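Local coordinates for Lactamase_B domain-containing protein (Bacillus lehensis G1, PDB 7EV5) that binds two zinc ions in a metallo-beta-lactamase fold and probably hydrolyses beta-lactams as well as thioester substrates of glyoxalase II type, at residues F126-H131 with G149-Q154; Q155-T160 with G165-L170; T185-G190 with T195-E200. All coordinates share one frame; numbering follows the deposited sequence.

Interaction 1. Residues F126-H131 with G149-Q154; sequences FHTPGH and GDVLFQ. With ZN (zinc ion), chain B; ZN (zinc ion), chain C.
T128 meets V151 just after strand 121-127 ends: V151 CG2 lies 3.4 Å from T128 O and 3.7 Å from T128 OG1, the two side chains crossing at about a right angle. The hydroxyl is hydrogen-bonded to S137 OG; towards V151 it makes only van der Waals contact. V151 also touches L170, I174 and I178 of helix 167-178. Beyond G130 comes H131, with CG anti to the backbone N (chi1 169°), which sends the ring towards the metals and lays one face beneath D150. D150 CB sits over that face, 3.5 Å from the ring centroid, in a CH-pi contact, while the carboxylate is turned 64° from the ring plane. H131 NE2 binds the zinc ion of chain B at 2.1 Å, together with H54 and H56. D150 OD2 binds the zinc ion of chain C at 2.0 Å, alongside D58, H59 and H191, and makes a longer 2.6 Å bond to that of chain B. H131 ND1 is held by R159 O, a second-shell bond that fixes the ring's rotation. Water 1 lies 1.9 Å and 2.0 Å from the zinc ions of chains B and C; it and the carboxylate thus bridge a zinc pair expected to polarise the water.

Interaction 2. Residues Q155-T160 with G165-L170; sequences QSIGRT and GDHTLL
The first turn of helix 167-178 rests on the loop that leaves the hairpin of strands 152-153 and 156-157, with T160 wedged against H167 and L170. The two arms of T160 divide the work. With chi1 at 55°, OG1 is placed between the backbone N and the carbonyl carbon and comes to the edge of the H167 imidazole, near its plane, 3.4 Å from H167 CD2. The methyl CG2 turns instead to L170, 3.6 Å from L170 CD2. L170 CD2 also lies against the backbone, 3.2 Å from G158 O, and 4.0 Å from I157 CD1. I157 reaches across to the histidine too: its CD1 stands 3.7 Å from H167 NE2, the two side chains crossing at about a right angle. L170 continues inward to touch V151, whereas H167 is exposed, so the contact grades from buried to open. No direct hydrogen bond crosses it; water 2 joins the backbones by donating to T160 O at 2.7 Å and, over a longer 3.3 Å, to G165 O. D166 is the N-cap: its OD1 accepts weakly from L169 N and takes T168 OG1 at 2.6 Å, on the syn side of the carboxylate. The arrangement is that of an aspartate-capped helix start docked on the strand end and loop after a beta hairpin, through L170, H167, T160 and I157.

Interaction 3. Residues T185-G190 with T195-E200; sequences TIVASG and TTIGQE
V187 and T195 pair in the antiparallel hairpin of strands 186-189 and 195-196, the latter being the edge strand of its sheet and running straight into helix 197-203. Backbone hydrogen bonds come first. V187 N gives T195 O a 2.7 Å bond, its donor standing 46° out of the carbonyl plane, and T195 N returns a weak 3.4 Å bond to V187 O. A third, I197 N to T185 O at 3.0 Å, lies nearly in line with the C=O bond (165°) and joins the first residue of the helix to T185, the residue just before the opposite strand. Around the non-hydrogen-bonded pair I186 and T196, CA-H...O contacts fill in: T196 CA is 3.1 Å from T185 O, and I186 CA faces T195 O. Apolar contacts gather on the face that bears V187 and T195. V187 CB meets T195 CG2 at 3.7 Å, and V187 CG2 touches I197 CD1 at 3.6 Å, these two side chains crossing at about a right angle; L152 of the neighbouring hairpin also touches V187. Side-chain bonds then fasten strand to helix. T196 is the N-cap, OG1 accepting from Q199 N. E200 OE1 accepts from N204 ND2 and Q155 N, while E200 OE2 turns back to the strand: T195 OG1 donates to its anti lone pair at 2.6 Å.

How the interactions relate
From the N terminus the three contacts follow in series; none nests in or crosses another. Interaction 1 closes the longest loop, bringing the end of strand 121-127 to the turn after strand 145-149 across strand 136-140. Interaction 2 then closes a four-residue gap between a short hairpin and helix 167-178, and interaction 3 another between the last two strands of the sheet. Interactions 1 and 2 adjoin, sharing the hairpin of strands 152-153 and 156-157, with G130 O hydrogen-bonded to D166 N at 2.8 Å. G190 N to G149 O ties 185-190 to 149-154, and Q155 N to E200 OE1 links that hairpin to the final helix.

Interaction 1. Residues F126-H131 with G149-Q154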
loop_
_atom_site.group_PDB
_atom_site.type_symbol
_atom_site.label_atom_id
_atom_site.label_comp_id
_atom_site.label_asym_id
_atom_site.label_seq_id
_atom_site.Cartn_x
_atom_site.Cartn_y
_atom_site.Cartn_z
ATOM N N PHE A 126 -7.790 -5.847 5.917
ATOM C CA PHE A 126 -9.116 -5.527 5.420
ATOM C C PHE A 126 -9.074 -5.467 3.904
ATOM O O PHE A 126 -8.162 -4.874 3.324
ATOM C CB PHE A 126 -9.571 -4.176 5.955
ATOM C CG PHE A 126 -9.686 -4.125 7.455
ATOM C CD1 PHE A 126 -10.878 -4.439 8.081
ATOM C CD2 PHE A 126 -8.603 -3.772 8.231
ATOM C CE1 PHE A 126 -10.987 -4.380 9.464
ATOM C CE2 PHE A 126 -8.700 -3.717 9.617
ATOM C CZ PHE A 126 -9.897 -4.026 10.228
ATOM N N HIS A 127 -10.069 -6.066 3.265
ATOM C CA HIS A 127 -10.215 -5.946 1.821
ATOM C C HIS A 127 -11.017 -4.673 1.566
ATOM O O HIS A 127 -12.179 -4.575 1.976
ATOM C CB HIS A 127 -10.881 -7.198 1.239
ATOM C CG HIS A 127 -10.956 -7.198 -0.259
ATOM N ND1 HIS A 127 -12.025 -7.729 -0.949
ATOM C CD2 HIS A 127 -10.108 -6.716 -1.201
ATOM C CE1 HIS A 127 -11.829 -7.582 -2.248
ATOM N NE2 HIS A 127 -10.674 -6.967 -2.428
ATOM N N THR A 128 -10.388 -3.673 0.937
ATOM C CA THR A 128 -10.944 -2.321 0.836
ATOM C C THR A 128 -10.962 -1.863 -0.615
ATOM O O THR A 128 -10.263 -0.905 -0.993
ATOM C CB THR A 128 -10.166 -1.327 1.703
ATOM O OG1 THR A 128 -8.766 -1.417 1.417
ATOM C CG2 THR A 128 -10.375 -1.620 3.179
ATOM N N PRO A 129 -11.773 -2.517 -1.456
ATOM C CA PRO A 129 -11.843 -2.152 -2.882
ATOM C C PRO A 129 -12.594 -0.858 -3.154
ATOM O O PRO A 129 -13.169 -0.239 -2.254
ATOM C CB PRO A 129 -12.573 -3.351 -3.503
ATOM C CG PRO A 129 -13.486 -3.816 -2.381
ATOM C CD PRO A 129 -12.609 -3.696 -1.156
ATOM N N GLY A 130 -12.605 -0.450 -4.421
ATOM C CA GLY A 130 -13.252 0.778 -4.841
ATOM C C GLY A 130 -12.336 1.603 -5.716
ATOM O O GLY A 130 -12.728 2.048 -6.797
ATOM N N HIS A 131 -11.111 1.840 -5.237
ATOM C CA HIS A 131 -10.066 2.398 -6.087
ATOM C C HIS A 131 -9.472 1.319 -6.997
ATOM O O HIS A 131 -9.144 1.589 -8.159
ATOM C CB HIS A 131 -9.002 3.067 -5.206
ATOM C CG HIS A 131 -7.745 3.449 -5.928
ATOM N ND1 HIS A 131 -7.625 4.593 -6.690
ATOM C CD2 HIS A 131 -6.535 2.848 -5.965
ATOM C CE1 HIS A 131 -6.399 4.675 -7.174
ATOM N NE2 HIS A 131 -5.713 3.623 -6.754
ATOM N N GLY A 149 -3.131 2.257 1.430
ATOM C CA GLY A 149 -3.029 2.528 0.006
ATOM C C GLY A 149 -3.830 3.748 -0.408
ATOM O O GLY A 149 -3.760 4.811 0.217
ATOM N N ASP A 150 -4.602 3.604 -1.489
ATOM C CA ASP A 150 -5.228 4.744 -2.147
ATOM C C ASP A 150 -6.716 4.847 -1.852
ATOM O O ASP A 150 -7.462 5.396 -2.659
ATOM C CB ASP A 150 -4.960 4.716 -3.653
ATOM C CG ASP A 150 -3.499 4.973 -4.000
ATOM O OD1 ASP A 150 -2.673 5.121 -3.078
ATOM O OD2 ASP A 150 -3.184 4.988 -5.211
ATOM N N VAL A 151 -7.157 4.367 -0.693
ATOM C CA VAL A 151 -8.570 4.462 -0.345
ATOM C C VAL A 151 -8.906 5.841 0.214
ATOM O O VAL A 151 -9.868 6.491 -0.219
ATOM C CB VAL A 151 -8.921 3.335 0.643
ATOM C CG1 VAL A 151 -10.318 3.518 1.186
ATOM C CG2 VAL A 151 -8.795 1.978 -0.046
ATOM N N LEU A 152 -8.120 6.298 1.186
ATOM C CA LEU A 152 -8.420 7.488 1.975
ATOM C C LEU A 152 -7.149 8.310 2.088
ATOM O O LEU A 152 -6.114 7.795 2.520
ATOM C CB LEU A 152 -8.898 7.089 3.377
ATOM C CG LEU A 152 -9.162 8.208 4.384
ATOM C CD1 LEU A 152 -10.278 9.133 3.900
ATOM C CD2 LEU A 152 -9.474 7.645 5.759
ATOM N N PHE A 153 -7.220 9.583 1.708
ATOM C CA PHE A 153 -6.082 10.479 1.827
ATOM C C PHE A 153 -6.437 11.589 2.799
ATOM O O PHE A 153 -7.583 11.729 3.232
ATOM C CB PHE A 153 -5.752 11.125 0.477
ATOM C CG PHE A 153 -5.541 10.142 -0.643
ATOM C CD1 PHE A 153 -4.503 9.217 -0.597
ATOM C CD2 PHE A 153 -6.359 10.161 -1.765
ATOM C CE1 PHE A 153 -4.297 8.322 -1.652
ATOM C CE2 PHE A 153 -6.160 9.271 -2.818
ATOM C CZ PHE A 153 -5.127 8.342 -2.762
ATOM N N GLN A 154 -5.436 12.391 3.145
ATOM C CA GLN A 154 -5.698 13.626 3.869
ATOM C C GLN A 154 -6.480 14.559 2.954
ATOM O O GLN A 154 -5.974 14.985 1.913
ATOM C CB GLN A 154 -4.377 14.264 4.277
ATOM C CG GLN A 154 -4.543 15.476 5.171
ATOM C CD GLN A 154 -3.248 16.231 5.335
ATOM O OE1 GLN A 154 -2.718 16.795 4.372
ATOM N NE2 GLN A 154 -2.710 16.226 6.550
HETATM ZN ZN ZN B . -3.716 3.256 -7.107
HETATM ZN ZN ZN C . -1.348 5.323 -6.055
HETATM O O HOH W 1 -2.293 4.473 -7.601
#

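Interaction 2. Residues Q155-T160 with G165-L170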
loop_
_atom_site.group_PDB
_atom_site.type_symbol
_atom_site.label_atom_id
_atom_site.label_comp_id
_atom_site.label_asym_id
_atom_site.label_seq_id
_atom_site.Cartn_x
_atom_site.Cartn_y
_atom_site.Cartn_z
ATOM N N GLN A 155 -7.733 14.837 3.314
ATOM C CA GLN A 155 -8.623 15.767 2.613
ATOM C C GLN A 155 -9.192 15.260 1.289
ATOM O O GLN A 155 -9.867 16.028 0.591
ATOM C CB GLN A 155 -8.003 17.160 2.413
ATOM C CG GLN A 155 -7.879 17.978 3.682
ATOM C CD GLN A 155 -9.232 18.367 4.236
ATOM O OE1 GLN A 155 -9.617 17.937 5.322
ATOM N NE2 GLN A 155 -9.966 19.176 3.485
ATOM N N SER A 156 -8.966 14.005 0.913
ATOM C CA SER A 156 -9.584 13.480 -0.300
ATOM C C SER A 156 -9.688 11.968 -0.173
ATOM O O SER A 156 -9.301 11.384 0.840
ATOM C CB SER A 156 -8.838 13.892 -1.579
ATOM O OG SER A 156 -7.550 13.306 -1.665
ATOM N N ILE A 157 -10.240 11.343 -1.213
ATOM C CA ILE A 157 -10.384 9.895 -1.272
ATOM C C ILE A 157 -9.851 9.402 -2.612
ATOM O O ILE A 157 -9.596 10.179 -3.534
ATOM C CB ILE A 157 -11.833 9.418 -1.024
ATOM C CG1 ILE A 157 -12.776 9.925 -2.119
ATOM C CG2 ILE A 157 -12.315 9.866 0.348
ATOM C CD1 ILE A 157 -14.200 9.416 -1.950
ATOM N N GLY A 158 -9.671 8.087 -2.710
ATOM C CA GLY A 158 -9.098 7.524 -3.917
ATOM C C GLY A 158 -9.936 7.789 -5.154
ATOM O O GLY A 158 -11.173 7.803 -5.119
ATOM N N ARG A 159 -9.249 7.983 -6.276
ATOM C CA ARG A 159 -9.955 8.084 -7.544
ATOM C C ARG A 159 -10.603 6.743 -7.872
ATOM O O ARG A 159 -10.075 5.673 -7.551
ATOM C CB ARG A 159 -9.015 8.528 -8.671
ATOM C CG ARG A 159 -7.893 7.555 -8.995
ATOM C CD ARG A 159 -6.815 8.221 -9.848
ATOM N NE ARG A 159 -7.304 8.540 -11.181
ATOM C CZ ARG A 159 -6.555 9.039 -12.160
ATOM N NH1 ARG A 159 -5.261 9.289 -11.966
ATOM N NH2 ARG A 159 -7.108 9.282 -13.337
ATOM N N THR A 160 -11.776 6.800 -8.499
ATOM C CA THR A 160 -12.556 5.613 -8.820
ATOM C C THR A 160 -12.797 5.473 -10.319
ATOM O O THR A 160 -13.698 4.736 -10.735
ATOM C CB THR A 160 -13.870 5.605 -8.039
ATOM O OG1 THR A 160 -14.578 6.827 -8.282
ATOM C CG2 THR A 160 -13.578 5.495 -6.577
ATOM N N GLY A 165 -12.578 0.522 -11.010
ATOM C CA GLY A 165 -12.986 1.515 -10.033
ATOM C C GLY A 165 -14.490 1.545 -9.835
ATOM O O GLY A 165 -15.268 1.315 -10.759
ATOM N N ASP A 166 -14.896 1.817 -8.597
ATOM C CA ASP A 166 -16.315 1.821 -8.240
ATOM C C ASP A 166 -16.462 2.720 -7.022
ATOM O O ASP A 166 -16.108 2.315 -5.909
ATOM C CB ASP A 166 -16.782 0.405 -7.936
ATOM C CG ASP A 166 -18.262 0.333 -7.577
ATOM O OD1 ASP A 166 -18.870 1.383 -7.287
ATOM O OD2 ASP A 166 -18.800 -0.785 -7.588
ATOM N N HIS A 167 -17.015 3.916 -7.231
ATOM C CA HIS A 167 -17.150 4.878 -6.146
ATOM C C HIS A 167 -18.089 4.372 -5.051
ATOM O O HIS A 167 -17.861 4.637 -3.866
ATOM C CB HIS A 167 -17.651 6.211 -6.702
ATOM C CG HIS A 167 -17.372 7.381 -5.816
ATOM N ND1 HIS A 167 -18.294 7.873 -4.918
ATOM C CD2 HIS A 167 -16.271 8.156 -5.690
ATOM C CE1 HIS A 167 -17.769 8.901 -4.274
ATOM N NE2 HIS A 167 -16.546 9.098 -4.729
ATOM N N THR A 168 -19.165 3.664 -5.429
ATOM C CA THR A 168 -20.075 3.132 -4.414
ATOM C C THR A 168 -19.376 2.125 -3.514
ATOM O O THR A 168 -19.643 2.069 -2.306
ATOM C CB THR A 168 -21.329 2.521 -5.056
ATOM O OG1 THR A 168 -20.992 1.307 -5.732
ATOM C CG2 THR A 168 -21.970 3.489 -6.037
ATOM N N LEU A 169 -18.446 1.346 -4.075
ATOM C CA LEU A 169 -17.694 0.392 -3.280
ATOM C C LEU A 169 -16.653 1.101 -2.421
ATOM O O LEU A 169 -16.444 0.731 -1.260
ATOM C CB LEU A 169 -17.034 -0.606 -4.231
ATOM C CG LEU A 169 -16.410 -1.871 -3.676
ATOM C CD1 LEU A 169 -17.388 -2.581 -2.764
ATOM C CD2 LEU A 169 -16.019 -2.768 -4.837
ATOM N N LEU A 170 -15.997 2.132 -2.974
ATOM C CA LEU A 170 -15.003 2.867 -2.202
ATOM C C LEU A 170 -15.621 3.485 -0.954
ATOM O O LEU A 170 -15.052 3.398 0.138
ATOM C CB LEU A 170 -14.358 3.948 -3.066
ATOM C CG LEU A 170 -13.299 4.729 -2.292
ATOM C CD1 LEU A 170 -12.168 3.784 -1.928
ATOM C CD2 LEU A 170 -12.777 5.862 -3.132
HETATM O O HOH W 2 -15.218 3.863 -12.808
#

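Interaction 3. Residues T185-G190 with T195-E200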
loop_
_atom_site.group_PDB
_atom_site.type_symbol
_atom_site.label_atom_id
_atom_site.label_comp_id
_atom_site.label_asym_id
_atom_site.label_seq_id
_atom_site.Cartn_x
_atom_site.Cartn_y
_atom_site.Cartn_z
ATOM N N THR A 185 -5.645 6.300 15.028
ATOM C CA THR A 185 -4.896 5.531 14.039
ATOM C C THR A 185 -4.380 6.433 12.930
ATOM O O THR A 185 -5.139 7.191 12.323
ATOM C CB THR A 185 -5.806 4.472 13.420
ATOM O OG1 THR A 185 -6.378 3.669 14.455
ATOM C CG2 THR A 185 -5.001 3.568 12.482
ATOM N N ILE A 186 -3.080 6.333 12.651
ATOM C CA ILE A 186 -2.512 7.072 11.530
ATOM C C ILE A 186 -2.942 6.414 10.228
ATOM O O ILE A 186 -2.863 5.187 10.076
ATOM C CB ILE A 186 -0.983 7.135 11.654
ATOM C CG1 ILE A 186 -0.594 8.083 12.796
ATOM C CG2 ILE A 186 -0.345 7.565 10.343
ATOM C CD1 ILE A 186 0.884 8.014 13.167
ATOM N N VAL A 187 -3.439 7.226 9.295
ATOM C CA VAL A 187 -3.747 6.767 7.945
ATOM C C VAL A 187 -2.499 7.016 7.105
ATOM O O VAL A 187 -2.169 8.161 6.771
ATOM C CB VAL A 187 -4.984 7.463 7.374
ATOM C CG1 VAL A 187 -5.226 7.034 5.926
ATOM C CG2 VAL A 187 -6.197 7.132 8.224
ATOM N N ALA A 188 -1.767 5.939 6.812
ATOM C CA ALA A 188 -0.541 6.002 6.016
ATOM C C ALA A 188 -0.945 5.580 4.608
ATOM O O ALA A 188 -0.998 4.393 4.280
ATOM C CB ALA A 188 0.538 5.102 6.617
ATOM N N SER A 189 -1.252 6.569 3.779
ATOM C CA SER A 189 -1.856 6.372 2.473
ATOM C C SER A 189 -0.824 6.489 1.360
ATOM O O SER A 189 0.343 6.821 1.575
ATOM C CB SER A 189 -2.982 7.384 2.260
ATOM O OG SER A 189 -2.439 8.677 2.059
ATOM N N GLY A 190 -1.271 6.177 0.147
ATOM C CA GLY A 190 -0.363 6.121 -0.979
ATOM C C GLY A 190 0.072 7.467 -1.514
ATOM O O GLY A 190 1.050 7.520 -2.255
ATOM N N THR A 195 -2.262 11.361 7.936
ATOM C CA THR A 195 -3.404 11.897 8.656
ATOM C C THR A 195 -3.834 10.866 9.693
ATOM O O THR A 195 -3.135 9.881 9.932
ATOM C CB THR A 195 -4.499 12.341 7.678
ATOM O OG1 THR A 195 -5.484 13.089 8.394
ATOM C CG2 THR A 195 -5.146 11.146 6.996
ATOM N N THR A 196 -4.963 11.114 10.352
ATOM C CA THR A 196 -5.526 10.132 11.264
ATOM C C THR A 196 -6.985 9.910 10.912
ATOM O O THR A 196 -7.607 10.712 10.208
ATOM C CB THR A 196 -5.420 10.537 12.746
ATOM O OG1 THR A 196 -6.156 11.749 12.958
ATOM C CG2 THR A 196 -3.963 10.719 13.160
ATOM N N ILE A 197 -7.503 8.782 11.402
ATOM C CA ILE A 197 -8.913 8.450 11.197
ATOM C C ILE A 197 -9.802 9.564 11.728
ATOM O O ILE A 197 -10.705 10.043 11.031
ATOM C CB ILE A 197 -9.247 7.103 11.855
ATOM C CG1 ILE A 197 -8.476 5.966 11.180
ATOM C CG2 ILE A 197 -10.763 6.868 11.826
ATOM C CD1 ILE A 197 -9.047 5.553 9.860
ATOM N N GLY A 198 -9.538 10.009 12.961
ATOM C CA GLY A 198 -10.375 11.036 13.565
ATOM C C GLY A 198 -10.362 12.337 12.788
ATOM O O GLY A 198 -11.404 12.964 12.594
ATOM N N GLN A 199 -9.182 12.753 12.319
ATOM C CA GLN A 199 -9.101 13.998 11.564
ATOM C C GLN A 199 -9.902 13.927 10.269
ATOM O O GLN A 199 -10.540 14.909 9.876
ATOM C CB GLN A 199 -7.642 14.353 11.285
ATOM C CG GLN A 199 -6.903 14.862 12.511
ATOM C CD GLN A 199 -7.645 15.972 13.227
ATOM O OE1 GLN A 199 -7.984 16.996 12.626
ATOM N NE2 GLN A 199 -7.906 15.774 14.518
ATOM N N GLU A 200 -9.880 12.780 9.586
ATOM C CA GLU A 200 -10.621 12.685 8.333
ATOM C C GLU A 200 -12.120 12.594 8.591
ATOM O O GLU A 200 -12.921 13.170 7.846
ATOM C CB GLU A 200 -10.119 11.510 7.492
ATOM C CG GLU A 200 -8.682 11.687 6.997
ATOM C CD GLU A 200 -8.424 13.064 6.418
ATOM O OE1 GLU A 200 -9.156 13.469 5.496
ATOM O OE2 GLU A 200 -7.475 13.738 6.879
#